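Local coordinates for fibronectin-binding protein (Streptococcus pyogenes, PDB 5A0L) that attaches the bacterium covalently to its host through an internal thioester in the N-terminal domain of a surface adhesin, at residues T6-K11 against P18-D23; A30-L35 against G154-S159; F56-P59 against T63-N66; K79-N84 against L190-S195. All blocks are in the same frame, centred on the assembly; numbering follows the deposited sequence. Where two conformers were deposited one is given.

Contacts 1 and 3 are neighbours, with centres 10 Å apart, and meet along strand 19-23 of the antiparallel barrel: Asp23 N bonds to Arg58 O and Gly21 N to Asn66 O, each pair 2.9 Å apart. Contact 2 touches both. Asn34 N lies 2.9 Å from Asp23 OD1, and the His33 ring, which binds a zinc ion, stacks on Phe56. Along the chain, contact 3 is nested inside the loop that contact 2 closes. Contact 4 lies about 26 Å from contact 2, centre to centre, and meets contact 1 through Trp19 and Phe193. Leu35, Phe56 and Pro57 touch Gln201, probably the glutamine of the thioester.

Contact 1: T6-K11 against P18-D23; sequences TVPNFK and PWYGYD
Phe10 lies over one face of the Tyr20 ring, the two planes inclined at 34° with centroids 4.5 Å apart, an oblique aromatic pair. The closest atoms are Phe10 CD1 and Tyr20 CE2, 3.4 Å apart; the rings overlap toward their rims. Phe10 CB adds a CH-pi contact over the same ring, 4.2 Å from its centroid. Tyr20 CG is anti to the backbone N (chi1 -179°), which carries the phenol up from the strand between Phe10 on one face and Tyr22 CD1 on the opposite face. Pro8 wedges in at the edge of the Tyr20 ring, its CB 3.6 Å from Tyr20 CE2, while its CG sits over the face of Tyr22 in a CH-pi contact 3.8 Å from the ring centroid. Polar links surround these apolar contacts. A water lies 2.7 Å from Phe10 O and 2.8 Å from Pro18 O, between the two backbones. The phenol oxygens have partners of their own, Tyr20 OH with Tyr61 N and Tyr22 OH with Glu44 OE1, and Pro8 O bonds to Asn38 ND2 of the adjoining strand. The irregular N-terminal segment thus lies across alternate residues, Tyr20 and Tyr22, on one face of strand 19-23, the first strand of the closed antiparallel barrel.

Contact 2: A30-L35 against G154-S159; sequences ARYHNL and GEISES. With ZN (zinc ion), chain C.
Directly after Gly154, Glu155 sends its carboxylate to Arg31 in a salt bridge, with Glu155 OE1 2.7 Å from Arg31 NH1. The hydrogen bond within it is weak, its N-H...O angle only 120°, although OE1 sits at the guanidinium edge, near its plane. The Glu155 chain is extended beyond CG, and the carboxylate is turned 31° from the guanidinium. Glu155 O accepts from a water that also donates to Tyr32 OH. Gly154 itself, with positive phi, is the C-prime residue of a Schellman motif that ends helix 148-152, with Glu155 N bonded to Glu150 O and Gly154 N to Val151 O; the salt bridge thus joins the loop 30-35 to the turn between helices 148-152 and 158-172. Ile156 comes next and meets the same arginine, its CD1 3.7 Å from Arg31 NE, with Tyr32 OH 4.1 Å from Ile156 CG1. Arg31 is held on its own side as well. Its CG lies 3.8 Å above the centre of the Tyr32 ring, and NH2 donates to Tyr32 OH in the guanidinium plane, over 3.3 Å. Tyr32 OH is also bonded to Asn122 of helix 120-135. Ser157 then N-caps helix 158-172. In one of two modelled conformers, His33 NE2 binds the zinc ion at 2.2 Å; five waters complete six ligands, one of them donating to Ala30 O.

Contact 3: F56-P59 against T63-N66; sequences FPRP and TTNN
The carboxamide of Asn66 meets the backbone of Arg58 by its oxygen: Asn66 OD1 accepts from Arg58 N at 2.9 Å. The N-H...O angle of 165° makes the bond nearly straight, though the donor is tilted 26° from the carbonyl plane. Bends at chi2 and chi3 turn the Arg58 chain back, and in this one of two modelled conformers Pro59 CD, of its own segment, lies 3.4 Å above the centre of the guanidinium; the placement is therefore not certain. Asn66 CG lies anti to the carbonyl carbon (chi1 -58°), which brings OD1 also to 3.4 Å from Pro57 CA. The stem of Arg58 packs beside the second segment as well: its CB is 3.7 Å from Thr64 O, and its CG is 4.1 Å from Thr64 CG2. A water between the two segments accepts from Asn65 ND2 at 3.2 Å and lies 2.8 Å from Pro59 O. That same carbonyl is bonded to Ser62 OG, and Asn65 ND2 to Ser62 O, so the short connection between the segments is held from within. Together the segments form a loop between strands 45-49 and 66-72. The loop lies along strand 19-23, while Phe56 and Pro57 rest on Leu35, where strand 35-39 begins.

Contact 4: K79-N84 against L190-S195; sequences KSYAAN and LNIFKS
Helix 75-81 is packed against strand 191-195 of the antiparallel barrel through one aromatic side chain, that of Tyr81, which meets Ile192 and Lys194. These are alternate residues of the strand, with Phe193 between them directed away from the helix. Near the root of the ring, Tyr81 CG lies 3.9 Å from Ile192 CG2, and the same methyl is 4.0 Å from Tyr81 CB. Nearer the hydroxyl end, Tyr81 CE1 is 3.8 Å from Lys194 CD. With Lys194 CG anti to the backbone N (chi1 177°) and the chain extended beyond it, the methylenes run past the ring obliquely, and Lys194 NZ goes on to bond with Tyr17 OH. A bound zinc ion lies about 4 Å from the Lys194 side chain. Tyr81 O receives the side-chain amides of Asn51 and Asn202. Tyr81 also touches Ile71 of strand 66-72. Between the segments themselves no hydrogen bond or salt bridge forms: the ring is held by methyl and methylene contacts, and the lysine contributes its aliphatic stem while its charged end is engaged with another partner.

Contact 1: T6-K11 against P18-D23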
loop_
_atom_site.group_PDB
_atom_site.type_symbol
_atom_site.label_atom_id
_atom_site.label_comp_id
_atom_site.label_asym_id
_atom_site.label_seq_id
_atom_site.Cartn_x
_atom_site.Cartn_y
_atom_site.Cartn_z
ATOM N N THR A 6 20.197 -5.707 5.810
ATOM C CA THR A 6 20.828 -5.683 4.440
ATOM C C THR A 6 19.822 -5.297 3.357
ATOM O O THR A 6 18.666 -5.747 3.370
ATOM C CB THR A 6 21.443 -7.050 4.069
ATOM O OG1 THR A 6 22.176 -7.537 5.187
ATOM C CG2 THR A 6 22.402 -6.931 2.879
ATOM N N VAL A 7 20.271 -4.463 2.422
ATOM C CA VAL A 7 19.442 -4.056 1.274
ATOM C C VAL A 7 20.078 -4.531 -0.038
ATOM O O VAL A 7 21.290 -4.645 -0.155
ATOM C CB VAL A 7 19.136 -2.536 1.217
ATOM C CG1 VAL A 7 18.306 -2.116 2.420
ATOM C CG2 VAL A 7 20.385 -1.702 1.069
ATOM N N PRO A 8 19.246 -4.764 -1.047
ATOM C CA PRO A 8 19.761 -5.145 -2.350
ATOM C C PRO A 8 20.383 -3.955 -3.087
ATOM O O PRO A 8 20.104 -2.791 -2.800
ATOM C CB PRO A 8 18.509 -5.633 -3.077
ATOM C CG PRO A 8 17.383 -4.852 -2.435
ATOM C CD PRO A 8 17.775 -4.785 -0.990
ATOM N N ASN A 9 21.228 -4.243 -4.056
ATOM C CA ASN A 9 21.801 -3.223 -4.924
ATOM C C ASN A 9 21.752 -3.703 -6.374
ATOM O O ASN A 9 22.620 -4.445 -6.845
ATOM C CB ASN A 9 23.229 -2.863 -4.508
ATOM C CG ASN A 9 23.794 -1.691 -5.301
ATOM O OD1 ASN A 9 23.162 -1.181 -6.226
ATOM N ND2 ASN A 9 24.980 -1.259 -4.934
ATOM N N PHE A 10 20.716 -3.271 -7.090
ATOM C CA PHE A 10 20.471 -3.652 -8.479
ATOM C C PHE A 10 20.447 -2.390 -9.320
ATOM O O PHE A 10 19.807 -1.412 -8.962
ATOM C CB PHE A 10 19.140 -4.422 -8.609
ATOM C CG PHE A 10 19.220 -5.861 -8.132
ATOM C CD1 PHE A 10 19.249 -6.154 -6.796
ATOM C CD2 PHE A 10 19.280 -6.900 -9.025
ATOM C CE1 PHE A 10 19.349 -7.453 -6.350
ATOM C CE2 PHE A 10 19.367 -8.211 -8.591
ATOM C CZ PHE A 10 19.416 -8.482 -7.246
ATOM N N LYS A 11 21.094 -2.415 -10.464
ATOM C CA LYS A 11 21.058 -1.299 -11.414
ATOM C C LYS A 11 20.121 -1.634 -12.579
ATOM O O LYS A 11 20.225 -2.691 -13.208
ATOM C CB LYS A 11 22.452 -0.981 -11.957
ATOM C CG LYS A 11 22.442 0.231 -12.905
ATOM C CD LYS A 11 23.752 1.010 -12.911
ATOM C CE LYS A 11 24.909 0.178 -13.419
ATOM N NZ LYS A 11 24.834 -0.031 -14.891
ATOM N N PRO A 18 14.963 3.782 -12.488
ATOM C CA PRO A 18 16.150 3.302 -11.768
ATOM C C PRO A 18 15.870 2.622 -10.414
ATOM O O PRO A 18 16.803 2.036 -9.846
ATOM C CB PRO A 18 16.948 4.590 -11.568
ATOM C CG PRO A 18 15.865 5.625 -11.343
ATOM C CD PRO A 18 14.787 5.233 -12.336
ATOM N N TRP A 19 14.645 2.737 -9.887
ATOM C CA TRP A 19 14.331 2.173 -8.568
ATOM C C TRP A 19 14.040 0.696 -8.683
ATOM O O TRP A 19 13.299 0.270 -9.570
ATOM C CB TRP A 19 13.100 2.904 -7.980
ATOM C CG TRP A 19 13.400 4.304 -7.551
ATOM C CD1 TRP A 19 13.480 5.408 -8.343
ATOM C CD2 TRP A 19 13.716 4.758 -6.218
ATOM N NE1 TRP A 19 13.837 6.519 -7.600
ATOM C CE2 TRP A 19 13.974 6.138 -6.291
ATOM C CE3 TRP A 19 13.768 4.129 -4.957
ATOM C CZ2 TRP A 19 14.311 6.888 -5.161
ATOM C CZ3 TRP A 19 14.077 4.884 -3.870
ATOM C CH2 TRP A 19 14.381 6.225 -3.978
ATOM N N TYR A 20 14.607 -0.094 -7.772
ATOM C CA TYR A 20 14.306 -1.516 -7.656
ATOM C C TYR A 20 13.127 -1.687 -6.685
ATOM O O TYR A 20 13.179 -1.163 -5.571
ATOM C CB TYR A 20 15.548 -2.236 -7.138
ATOM C CG TYR A 20 15.462 -3.735 -6.956
ATOM C CD1 TYR A 20 14.781 -4.556 -7.813
ATOM C CD2 TYR A 20 16.080 -4.328 -5.870
ATOM C CE1 TYR A 20 14.716 -5.923 -7.621
ATOM C CE2 TYR A 20 16.034 -5.677 -5.649
ATOM C CZ TYR A 20 15.342 -6.498 -6.494
ATOM O OH TYR A 20 15.284 -7.857 -6.292
ATOM N N GLY A 21 12.083 -2.392 -7.129
ATOM C CA GLY A 21 10.955 -2.727 -6.323
ATOM C C GLY A 21 10.879 -4.215 -6.135
ATOM O O GLY A 21 11.015 -4.962 -7.115
ATOM N N TYR A 22 10.595 -4.665 -4.921
ATOM C CA TYR A 22 10.739 -6.063 -4.595
ATOM C C TYR A 22 9.863 -6.458 -3.425
ATOM O O TYR A 22 9.495 -5.620 -2.577
ATOM C CB TYR A 22 12.215 -6.430 -4.241
ATOM C CG TYR A 22 12.893 -5.455 -3.303
ATOM C CD1 TYR A 22 13.465 -4.284 -3.777
ATOM C CD2 TYR A 22 12.996 -5.714 -1.920
ATOM C CE1 TYR A 22 14.120 -3.386 -2.945
ATOM C CE2 TYR A 22 13.673 -4.822 -1.092
ATOM C CZ TYR A 22 14.231 -3.670 -1.607
ATOM O OH TYR A 22 14.902 -2.743 -0.822
ATOM N N ASP A 23 9.503 -7.736 -3.373
ATOM C CA ASP A 23 8.749 -8.282 -2.243
ATOM C C ASP A 23 9.751 -8.863 -1.251
ATOM O O ASP A 23 10.416 -9.844 -1.566
ATOM C CB ASP A 23 7.776 -9.341 -2.712
ATOM C CG ASP A 23 6.869 -9.857 -1.622
ATOM O OD1 ASP A 23 6.946 -9.405 -0.456
ATOM O OD2 ASP A 23 6.051 -10.747 -1.950
HETATM O O HOH W 1 18.095 0.399 -7.988
#

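Contact 2: A30-L35 against G154-S159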
loop_
_atom_site.group_PDB
_atom_site.type_symbol
_atom_site.label_atom_id
_atom_site.label_comp_id
_atom_site.label_asym_id
_atom_site.label_seq_id
_atom_site.Cartn_x
_atom_site.Cartn_y
_atom_site.Cartn_z
ATOM N N ALA A 30 0.897 -17.271 1.487
ATOM C CA ALA A 30 0.685 -16.555 0.230
ATOM C C ALA A 30 -0.124 -15.274 0.382
ATOM O O ALA A 30 -0.086 -14.403 -0.491
ATOM C CB ALA A 30 0.009 -17.470 -0.778
ATOM N N ARG A 31 -0.867 -15.164 1.482
ATOM C CA ARG A 31 -1.652 -13.955 1.753
ATOM C C ARG A 31 -0.799 -12.700 2.003
ATOM O O ARG A 31 -1.290 -11.577 1.894
ATOM C CB ARG A 31 -2.606 -14.173 2.940
ATOM C CG ARG A 31 -1.943 -14.429 4.284
ATOM C CD ARG A 31 -3.011 -14.583 5.343
ATOM N NE ARG A 31 -2.415 -14.883 6.634
ATOM C CZ ARG A 31 -2.127 -16.102 7.079
ATOM N NH1 ARG A 31 -2.371 -17.187 6.333
ATOM N NH2 ARG A 31 -1.575 -16.236 8.281
ATOM N N TYR A 32 0.465 -12.903 2.376
ATOM C CA TYR A 32 1.326 -11.803 2.767
ATOM C C TYR A 32 2.296 -11.363 1.682
ATOM O O TYR A 32 2.817 -12.177 0.925
ATOM C CB TYR A 32 2.151 -12.134 4.004
ATOM C CG TYR A 32 1.353 -12.398 5.266
ATOM C CD1 TYR A 32 0.326 -11.544 5.673
ATOM C CD2 TYR A 32 1.666 -13.448 6.090
ATOM C CE1 TYR A 32 -0.382 -11.745 6.837
ATOM C CE2 TYR A 32 0.955 -13.677 7.249
ATOM C CZ TYR A 32 -0.064 -12.816 7.617
ATOM O OH TYR A 32 -0.779 -13.093 8.741
ATOM N N HIS A 33 2.510 -10.058 1.651
ATOM C CA HIS A 33 3.565 -9.416 0.901
ATOM C C HIS A 33 4.169 -8.307 1.772
ATOM O O HIS A 33 3.507 -7.803 2.710
ATOM C CB HIS A 33 3.050 -8.824 -0.430
ATOM C CG HIS A 33 2.442 -9.837 -1.338
ATOM N ND1 HIS A 33 1.108 -10.161 -1.295
ATOM C CD2 HIS A 33 2.998 -10.659 -2.255
ATOM C CE1 HIS A 33 0.854 -11.101 -2.182
ATOM N NE2 HIS A 33 1.986 -11.431 -2.772
ATOM N N ASN A 34 5.388 -7.888 1.461
ATOM C CA ASN A 34 5.995 -6.767 2.158
ATOM C C ASN A 34 6.877 -6.043 1.167
ATOM O O ASN A 34 8.066 -6.324 1.011
ATOM C CB ASN A 34 6.748 -7.243 3.399
ATOM C CG ASN A 34 7.223 -6.090 4.242
ATOM O OD1 ASN A 34 7.197 -4.940 3.815
ATOM N ND2 ASN A 34 7.615 -6.385 5.456
ATOM N N LEU A 35 6.237 -5.160 0.409
ATOM C CA LEU A 35 6.904 -4.519 -0.716
ATOM C C LEU A 35 7.782 -3.370 -0.298
ATOM O O LEU A 35 7.411 -2.565 0.589
ATOM C CB LEU A 35 5.886 -4.012 -1.758
ATOM C CG LEU A 35 4.904 -5.078 -2.248
ATOM C CD1 LEU A 35 3.994 -4.473 -3.311
ATOM C CD2 LEU A 35 5.611 -6.326 -2.760
ATOM N N GLY A 154 -6.855 -21.619 12.107
ATOM C CA GLY A 154 -5.833 -21.375 13.109
ATOM C C GLY A 154 -4.637 -20.601 12.606
ATOM O O GLY A 154 -3.581 -20.605 13.239
ATOM N N GLU A 155 -4.814 -19.891 11.496
ATOM C CA GLU A 155 -3.717 -19.163 10.862
ATOM C C GLU A 155 -3.542 -17.741 11.354
ATOM O O GLU A 155 -2.417 -17.216 11.351
ATOM C CB GLU A 155 -3.855 -19.163 9.357
ATOM C CG GLU A 155 -3.800 -20.566 8.790
ATOM C CD GLU A 155 -3.636 -20.617 7.298
ATOM O OE1 GLU A 155 -3.518 -19.569 6.635
ATOM O OE2 GLU A 155 -3.617 -21.747 6.784
ATOM N N ILE A 156 -4.659 -17.094 11.681
ATOM C CA ILE A 156 -4.639 -15.808 12.333
ATOM C C ILE A 156 -5.561 -15.950 13.522
ATOM O O ILE A 156 -6.645 -16.540 13.408
ATOM C CB ILE A 156 -5.109 -14.637 11.429
ATOM C CG1 ILE A 156 -4.347 -14.613 10.102
ATOM C CG2 ILE A 156 -4.892 -13.323 12.159
ATOM C CD1 ILE A 156 -4.849 -13.614 9.086
ATOM N N SER A 157 -5.118 -15.436 14.662
ATOM C CA SER A 157 -5.911 -15.522 15.865
ATOM C C SER A 157 -7.151 -14.662 15.715
ATOM O O SER A 157 -7.193 -13.673 14.942
ATOM C CB SER A 157 -5.102 -15.098 17.085
ATOM O OG SER A 157 -4.739 -13.712 16.948
ATOM N N GLU A 158 -8.171 -15.103 16.441
ATOM C CA GLU A 158 -9.383 -14.343 16.565
ATOM C C GLU A 158 -9.037 -12.930 17.010
ATOM O O GLU A 158 -9.572 -11.977 16.458
ATOM C CB GLU A 158 -10.334 -15.009 17.560
ATOM C CG GLU A 158 -11.742 -14.428 17.596
ATOM C CD GLU A 158 -12.575 -14.818 16.385
ATOM O OE1 GLU A 158 -12.313 -14.264 15.308
ATOM O OE2 GLU A 158 -13.500 -15.663 16.508
ATOM N N SER A 159 -8.127 -12.791 17.976
ATOM C CA SER A 159 -7.767 -11.468 18.467
ATOM C C SER A 159 -7.156 -10.584 17.382
ATOM O O SER A 159 -7.564 -9.405 17.252
ATOM C CB SER A 159 -6.849 -11.534 19.698
ATOM O OG SER A 159 -5.538 -12.015 19.380
HETATM ZN ZN ZN C . 2.110 -13.141 -4.132
HETATM O O HOH W 2 0.738 -14.393 -2.982
HETATM O O HOH W 3 -0.116 -15.200 10.775
HETATM O O HOH W 4 2.138 -14.838 -5.477
HETATM O O HOH W 5 0.620 -12.482 -5.445
HETATM O O HOH W 6 3.681 -14.122 -3.116
HETATM O O HOH W 7 3.490 -12.333 -5.465
#

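Contact 3: F56-P59 against T63-N66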
loop_
_atom_site.group_PDB
_atom_site.type_symbol
_atom_site.label_atom_id
_atom_site.label_comp_id
_atom_site.label_asym_id
_atom_site.label_seq_id
_atom_site.Cartn_x
_atom_site.Cartn_y
_atom_site.Cartn_z
ATOM N N PHE A 56 2.286 -8.655 -8.412
ATOM C CA PHE A 56 3.146 -8.111 -7.379
ATOM C C PHE A 56 4.593 -8.189 -7.799
ATOM O O PHE A 56 4.994 -9.129 -8.540
ATOM C CB PHE A 56 2.965 -8.869 -6.050
ATOM C CG PHE A 56 1.824 -8.333 -5.170
ATOM C CD1 PHE A 56 0.500 -8.424 -5.543
ATOM C CD2 PHE A 56 2.106 -7.669 -4.014
ATOM C CE1 PHE A 56 -0.508 -7.910 -4.734
ATOM C CE2 PHE A 56 1.105 -7.167 -3.208
ATOM C CZ PHE A 56 -0.185 -7.330 -3.556
ATOM N N PRO A 57 5.415 -7.260 -7.354
ATOM C CA PRO A 57 6.862 -7.410 -7.551
ATOM C C PRO A 57 7.353 -8.781 -7.077
ATOM O O PRO A 57 6.864 -9.353 -6.106
ATOM C CB PRO A 57 7.460 -6.318 -6.651
ATOM C CG PRO A 57 6.382 -5.285 -6.617
ATOM C CD PRO A 57 5.093 -6.071 -6.549
ATOM N N ARG A 58 8.338 -9.312 -7.811
ATOM C CA ARG A 58 9.001 -10.561 -7.458
ATOM C C ARG A 58 9.737 -10.455 -6.116
ATOM O O ARG A 58 10.160 -9.373 -5.705
ATOM C CB ARG A 58 9.977 -10.960 -8.577
ATOM C CG ARG A 58 9.321 -11.199 -9.941
ATOM C CD ARG A 58 8.124 -12.146 -9.836
ATOM N NE ARG A 58 8.501 -13.454 -9.298
ATOM C CZ ARG A 58 7.743 -14.189 -8.485
ATOM N NH1 ARG A 58 6.559 -13.746 -8.067
ATOM N NH2 ARG A 58 8.198 -15.353 -8.048
ATOM N N PRO A 59 9.972 -11.605 -5.465
ATOM C CA PRO A 59 10.805 -11.618 -4.270
ATOM C C PRO A 59 12.175 -11.029 -4.526
ATOM O O PRO A 59 12.739 -11.175 -5.625
ATOM C CB PRO A 59 10.903 -13.110 -3.909
ATOM C CG PRO A 59 9.649 -13.708 -4.460
ATOM C CD PRO A 59 9.429 -12.939 -5.757
ATOM N N THR A 63 15.520 -13.963 -10.254
ATOM C CA THR A 63 16.164 -13.852 -11.572
ATOM C C THR A 63 15.500 -12.848 -12.510
ATOM O O THR A 63 16.082 -12.500 -13.521
ATOM C CB THR A 63 16.196 -15.195 -12.306
ATOM O OG1 THR A 63 14.870 -15.741 -12.403
ATOM C CG2 THR A 63 17.095 -16.167 -11.554
ATOM N N THR A 64 14.280 -12.450 -12.155
ATOM C CA THR A 64 13.504 -11.419 -12.796
ATOM C C THR A 64 13.394 -10.277 -11.786
ATOM O O THR A 64 12.965 -10.510 -10.650
ATOM C CB THR A 64 12.062 -11.949 -13.056
ATOM O OG1 THR A 64 12.080 -13.130 -13.889
ATOM C CG2 THR A 64 11.184 -10.930 -13.588
ATOM N N ASN A 65 13.783 -9.079 -12.203
ATOM C CA ASN A 65 13.767 -7.897 -11.323
ATOM C C ASN A 65 12.874 -6.785 -11.873
ATOM O O ASN A 65 12.858 -6.526 -13.067
ATOM C CB ASN A 65 15.164 -7.359 -11.124
ATOM C CG ASN A 65 16.128 -8.440 -10.619
ATOM O OD1 ASN A 65 17.129 -8.714 -11.266
ATOM N ND2 ASN A 65 15.752 -9.146 -9.573
ATOM N N ASN A 66 12.167 -6.140 -10.973
ATOM C CA ASN A 66 11.218 -5.101 -11.272
ATOM C C ASN A 66 11.823 -3.725 -11.007
ATOM O O ASN A 66 12.234 -3.439 -9.879
ATOM C CB ASN A 66 9.952 -5.308 -10.457
ATOM C CG ASN A 66 9.308 -6.623 -10.693
ATOM O OD1 ASN A 66 9.387 -7.563 -9.895
ATOM N ND2 ASN A 66 8.668 -6.731 -11.841
HETATM O O HOH W 8 13.368 -9.153 -7.456
#

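Contact 4: K79-N84 against L190-S195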
loop_
_atom_site.group_PDB
_atom_site.type_symbol
_atom_site.label_atom_id
_atom_site.label_comp_id
_atom_site.label_asym_id
_atom_site.label_seq_id
_atom_site.Cartn_x
_atom_site.Cartn_y
_atom_site.Cartn_z
ATOM N N LYS A 79 -5.186 9.153 -10.023
ATOM C CA LYS A 79 -6.163 8.762 -11.046
ATOM C C LYS A 79 -5.481 8.028 -12.217
ATOM O O LYS A 79 -5.931 6.933 -12.617
ATOM C CB LYS A 79 -6.981 9.973 -11.516
ATOM C CG LYS A 79 -7.868 9.791 -12.748
ATOM C CD LYS A 79 -8.952 8.767 -12.653
ATOM C CE LYS A 79 -9.715 8.659 -13.989
ATOM N NZ LYS A 79 -10.679 7.521 -14.028
ATOM N N SER A 80 -4.400 8.624 -12.740
ATOM C CA SER A 80 -3.788 8.148 -13.981
ATOM C C SER A 80 -3.157 6.771 -13.853
ATOM O O SER A 80 -3.115 6.012 -14.829
ATOM C CB SER A 80 -2.724 9.156 -14.443
ATOM O OG SER A 80 -3.386 10.305 -14.912
ATOM N N TYR A 81 -2.573 6.483 -12.691
ATOM C CA TYR A 81 -1.842 5.220 -12.485
ATOM C C TYR A 81 -2.669 4.108 -11.864
ATOM O O TYR A 81 -2.153 2.992 -11.685
ATOM C CB TYR A 81 -0.528 5.480 -11.710
ATOM C CG TYR A 81 0.432 6.280 -12.548
ATOM C CD1 TYR A 81 1.168 5.673 -13.588
ATOM C CD2 TYR A 81 0.605 7.626 -12.384
ATOM C CE1 TYR A 81 1.990 6.413 -14.403
ATOM C CE2 TYR A 81 1.440 8.367 -13.181
ATOM C CZ TYR A 81 2.137 7.769 -14.197
ATOM O OH TYR A 81 2.982 8.507 -15.011
ATOM N N ALA A 82 -3.916 4.429 -11.485
ATOM C CA ALA A 82 -4.893 3.470 -10.989
ATOM C C ALA A 82 -5.754 2.903 -12.138
ATOM O O ALA A 82 -6.017 3.608 -13.114
ATOM C CB ALA A 82 -5.804 4.105 -9.975
ATOM N N ALA A 83 -6.276 1.693 -11.950
ATOM C CA ALA A 83 -7.118 1.054 -12.965
ATOM C C ALA A 83 -8.589 1.428 -12.863
ATOM O O ALA A 83 -9.248 1.532 -13.884
ATOM C CB ALA A 83 -6.982 -0.462 -12.921
ATOM N N ASN A 84 -9.102 1.605 -11.651
ATOM C CA ASN A 84 -10.514 1.881 -11.442
ATOM C C ASN A 84 -10.688 2.664 -10.135
ATOM O O ASN A 84 -11.268 2.153 -9.176
ATOM C CB ASN A 84 -11.320 0.584 -11.426
ATOM C CG ASN A 84 -12.825 0.827 -11.432
ATOM O OD1 ASN A 84 -13.295 1.901 -11.810
ATOM N ND2 ASN A 84 -13.572 -0.154 -10.993
ATOM N N LEU A 190 3.326 11.691 -0.845
ATOM C CA LEU A 190 3.670 10.319 -1.167
ATOM C C LEU A 190 4.149 10.268 -2.618
ATOM O O LEU A 190 4.185 11.272 -3.328
ATOM C CB LEU A 190 2.512 9.350 -0.938
ATOM C CG LEU A 190 1.943 9.378 0.476
ATOM C CD1 LEU A 190 0.726 8.469 0.518
ATOM C CD2 LEU A 190 2.965 8.950 1.534
ATOM N N ASN A 191 4.519 9.060 -3.056
ATOM C CA ASN A 191 5.081 8.836 -4.385
ATOM C C ASN A 191 4.432 7.633 -5.026
ATOM O O ASN A 191 4.118 6.645 -4.357
ATOM C CB ASN A 191 6.599 8.657 -4.289
ATOM C CG ASN A 191 7.284 9.879 -3.738
ATOM O OD1 ASN A 191 7.337 10.086 -2.502
ATOM N ND2 ASN A 191 7.737 10.728 -4.635
ATOM N N ILE A 192 4.283 7.748 -6.355
ATOM C CA ILE A 192 3.898 6.624 -7.196
ATOM C C ILE A 192 5.179 6.130 -7.889
ATOM O O ILE A 192 6.002 6.905 -8.317
ATOM C CB ILE A 192 2.833 7.033 -8.256
ATOM C CG1 ILE A 192 1.488 7.290 -7.549
ATOM C CG2 ILE A 192 2.719 6.004 -9.387
ATOM C CD1 ILE A 192 0.763 6.034 -7.116
ATOM N N PHE A 193 5.271 4.805 -7.952
ATOM C CA PHE A 193 6.350 4.129 -8.678
ATOM C C PHE A 193 5.716 3.461 -9.903
ATOM O O PHE A 193 4.914 2.544 -9.777
ATOM C CB PHE A 193 7.061 3.153 -7.750
ATOM C CG PHE A 193 7.894 3.872 -6.709
ATOM C CD1 PHE A 193 7.297 4.346 -5.548
ATOM C CD2 PHE A 193 9.226 4.174 -6.928
ATOM C CE1 PHE A 193 8.034 5.057 -4.641
ATOM C CE2 PHE A 193 9.968 4.862 -5.996
ATOM C CZ PHE A 193 9.351 5.333 -4.848
ATOM N N LYS A 194 6.118 3.976 -11.078
ATOM C CA LYS A 194 5.588 3.524 -12.363
ATOM C C LYS A 194 6.460 2.350 -12.857
ATOM O O LYS A 194 7.686 2.509 -13.039
ATOM C CB LYS A 194 5.657 4.658 -13.377
ATOM C CG LYS A 194 5.197 4.271 -14.766
ATOM C CD LYS A 194 5.409 5.348 -15.798
ATOM C CE LYS A 194 4.915 4.934 -17.234
ATOM N NZ LYS A 194 5.511 5.885 -18.170
ATOM N N SER A 195 5.838 1.190 -12.994
ATOM C CA SER A 195 6.552 -0.010 -13.383
ATOM C C SER A 195 7.106 0.062 -14.803
ATOM O O SER A 195 6.388 0.403 -15.745
ATOM C CB SER A 195 5.643 -1.205 -13.300
ATOM O OG SER A 195 6.365 -2.406 -13.527
#